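PDB 1U60: glutaminase 1, which catalyses the hydrolysis of L-glutamine to L-glutamate and ammonium. Local coordinates for residues 20-28 and 281-291. Residues are numbered along the deposited sequence; the frame is centred on the assembly and turned at random.
Sequences SLNGGQNAD and PPLDEDGNSVR
Gln25 and Leu283 form one isolated antiparallel bridge, a hydrogen-bonded pair between the loop 20-28 and the non-helical part of 281-291. Gln25 N gives to Leu283 O at 3.0 Å, and Leu283 N returns a nearly straight bond (170°) to Gln25 O, which it meets from well above the carbonyl plane. Two residues on, a water links the backbones instead, accepting from Ala27 N and donating to Pro281 O. Gly24 CA lies 3.1 Å from Leu283 O and also packs on Val290 CG2, while Gly23 turns its O onto Pro282 CB (3.5 Å) and Val290 CG2. At the other end Arg291 extends from the first turn of helix 290-303 to the loop 20-28. Its chain, extended from CG to NE, brings the guanidinium edge to Leu21 O: NE binds at 2.7 Å, NH2 only weakly, and NH1 is hydrogen-bonded to Ser280 OG and Gly38 O. The Leu21 and Val290 side chains cross at about a right angle, CD2 of Leu21 4.1 Å from CG1 of Val290. Asn26, with CG beside its own backbone N (chi1 -69°), lays its amide alongside the Pro281 ring, OD1 3.5 Å from CB, while ND2 is held by Val36 O and Leu33 O. Leu283 CD1 meets Ala27 CB at 3.9 Å, and both side chains touch Val262, a predicted substrate-binding residue. The contact thus fastens the loop after helix 4-18 over the connection from strand 274-279 to helix 290-303. Every direct hydrogen bond across it ends on a backbone carbonyl and no salt bridge spans it, consistent with a join that depends on main-chain acceptors rather than charge pairing.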
# COMPACT_ATOMS: atom_id res chain seq x y z
N SER A 20 5.58 28.78 2.95
CA SER A 20 5.54 29.76 1.85
C SER A 20 6.08 29.19 0.54
O SER A 20 6.37 29.93 -0.41
CB SER A 20 6.36 30.97 2.22
OG SER A 20 7.73 30.62 2.26
N LEU A 21 6.23 27.87 0.49
CA LEU A 21 6.76 27.18 -0.67
C LEU A 21 5.83 27.38 -1.86
O LEU A 21 4.65 27.11 -1.76
CB LEU A 21 6.89 25.70 -0.34
CG LEU A 21 7.65 24.81 -1.29
CD1 LEU A 21 9.17 25.00 -1.05
CD2 LEU A 21 7.19 23.34 -1.11
N ASN A 22 6.34 27.88 -2.98
CA ASN A 22 5.52 28.11 -4.17
C ASN A 22 5.28 26.80 -4.91
O ASN A 22 6.01 25.82 -4.71
CB ASN A 22 6.18 29.14 -5.15
CG ASN A 22 5.93 30.58 -4.76
OD1 ASN A 22 6.70 31.47 -5.13
ND2 ASN A 22 4.84 30.83 -4.04
N GLY A 23 4.25 26.78 -5.74
CA GLY A 23 4.03 25.67 -6.65
C GLY A 23 2.60 25.17 -6.49
O GLY A 23 2.00 25.26 -5.38
N GLY A 24 2.05 24.64 -7.58
CA GLY A 24 0.67 24.16 -7.58
C GLY A 24 -0.37 25.25 -7.78
O GLY A 24 -0.04 26.41 -7.93
N GLN A 25 -1.63 24.85 -7.83
CA GLN A 25 -2.75 25.73 -8.05
C GLN A 25 -3.95 25.31 -7.21
O GLN A 25 -4.22 24.12 -7.06
CB GLN A 25 -3.21 25.67 -9.52
CG GLN A 25 -2.15 25.99 -10.53
CD GLN A 25 -2.75 26.05 -11.90
OE1 GLN A 25 -2.52 25.15 -12.70
NE2 GLN A 25 -3.58 27.05 -12.15
N ASN A 26 -4.73 26.26 -6.72
CA ASN A 26 -5.99 25.91 -6.09
C ASN A 26 -6.88 25.14 -7.04
O ASN A 26 -6.93 25.43 -8.25
CB ASN A 26 -6.84 27.11 -5.67
CG ASN A 26 -6.26 27.91 -4.53
OD1 ASN A 26 -5.04 27.93 -4.28
ND2 ASN A 26 -7.14 28.64 -3.86
N ALA A 27 -7.60 24.16 -6.51
CA ALA A 27 -8.79 23.66 -7.16
C ALA A 27 -9.66 24.86 -7.52
O ALA A 27 -9.75 25.80 -6.73
CB ALA A 27 -9.55 22.70 -6.25
N ASP A 28 -10.21 24.86 -8.74
CA ASP A 28 -10.99 26.00 -9.20
C ASP A 28 -12.26 25.65 -9.99
O ASP A 28 -12.85 26.50 -10.68
CB ASP A 28 -10.08 26.98 -9.95
CG ASP A 28 -9.58 26.41 -11.28
OD1 ASP A 28 -9.95 25.28 -11.64
OD2 ASP A 28 -8.82 27.07 -12.03
N PRO A 281 -4.07 25.48 0.26
CA PRO A 281 -4.89 25.31 -0.95
C PRO A 281 -4.19 24.89 -2.25
O PRO A 281 -4.84 24.17 -2.98
CB PRO A 281 -5.56 26.69 -1.10
CG PRO A 281 -5.61 27.26 0.35
CD PRO A 281 -4.34 26.79 0.92
N PRO A 282 -2.98 25.34 -2.58
CA PRO A 282 -2.39 24.95 -3.88
C PRO A 282 -2.10 23.46 -3.98
O PRO A 282 -1.40 22.94 -3.13
CB PRO A 282 -1.14 25.82 -3.96
CG PRO A 282 -1.47 27.02 -3.11
CD PRO A 282 -2.15 26.36 -1.91
N LEU A 283 -2.62 22.83 -5.03
CA LEU A 283 -2.51 21.40 -5.27
C LEU A 283 -1.54 21.09 -6.41
O LEU A 283 -1.41 21.86 -7.35
CB LEU A 283 -3.85 20.80 -5.65
CG LEU A 283 -5.04 21.19 -4.80
CD1 LEU A 283 -6.36 20.69 -5.34
CD2 LEU A 283 -4.85 20.83 -3.29
N ASP A 284 -0.90 19.93 -6.32
CA ASP A 284 -0.08 19.45 -7.44
C ASP A 284 -0.97 18.81 -8.50
O ASP A 284 -2.19 18.82 -8.40
CB ASP A 284 1.06 18.56 -6.97
CG ASP A 284 0.62 17.23 -6.32
OD1 ASP A 284 -0.50 16.75 -6.56
OD2 ASP A 284 1.37 16.61 -5.56
N GLU A 285 -0.37 18.24 -9.53
CA GLU A 285 -1.12 17.66 -10.64
C GLU A 285 -1.96 16.46 -10.26
O GLU A 285 -2.89 16.07 -10.99
CB GLU A 285 -0.12 17.24 -11.73
CG GLU A 285 0.58 18.38 -12.42
CD GLU A 285 1.02 17.98 -13.82
OE1 GLU A 285 1.66 16.90 -13.90
OE2 GLU A 285 0.69 18.70 -14.80
N ASP A 286 -1.64 15.84 -9.13
CA ASP A 286 -2.39 14.72 -8.60
C ASP A 286 -3.48 15.11 -7.63
O ASP A 286 -4.12 14.25 -7.05
CB ASP A 286 -1.46 13.69 -7.99
CG ASP A 286 -0.71 12.97 -9.06
OD1 ASP A 286 -1.33 12.04 -9.68
OD2 ASP A 286 0.42 13.36 -9.43
N GLY A 287 -3.67 16.40 -7.43
CA GLY A 287 -4.73 16.88 -6.56
C GLY A 287 -4.36 16.97 -5.09
O GLY A 287 -5.23 17.15 -4.21
N ASN A 288 -3.07 16.84 -4.82
CA ASN A 288 -2.54 16.79 -3.47
C ASN A 288 -1.83 18.09 -3.11
O ASN A 288 -0.95 18.56 -3.86
CB ASN A 288 -1.58 15.61 -3.34
CG ASN A 288 -2.25 14.28 -3.70
OD1 ASN A 288 -3.43 14.06 -3.41
ND2 ASN A 288 -1.49 13.39 -4.38
N SER A 289 -2.15 18.64 -1.95
CA SER A 289 -1.58 19.93 -1.53
C SER A 289 -0.05 19.89 -1.59
O SER A 289 0.58 19.00 -0.99
CB SER A 289 -1.97 20.25 -0.07
OG SER A 289 -1.39 21.47 0.38
N VAL A 290 0.55 20.84 -2.30
CA VAL A 290 2.01 20.90 -2.38
C VAL A 290 2.66 21.08 -1.02
O VAL A 290 3.52 20.27 -0.61
CB VAL A 290 2.51 22.02 -3.40
CG1 VAL A 290 4.06 22.14 -3.39
CG2 VAL A 290 1.97 21.73 -4.75
N ARG A 291 2.26 22.12 -0.29
CA ARG A 291 2.83 22.40 1.00
C ARG A 291 2.33 21.40 2.07
O ARG A 291 3.07 21.05 2.97
CB ARG A 291 2.49 23.82 1.47
CG ARG A 291 3.05 24.97 0.64
CD ARG A 291 2.38 26.30 1.03
NE ARG A 291 2.64 27.32 0.02
CZ ARG A 291 1.76 28.20 -0.36
NH1 ARG A 291 0.55 28.23 0.18
NH2 ARG A 291 2.11 29.08 -1.29
O HOH W 1 -7.46 23.75 -3.48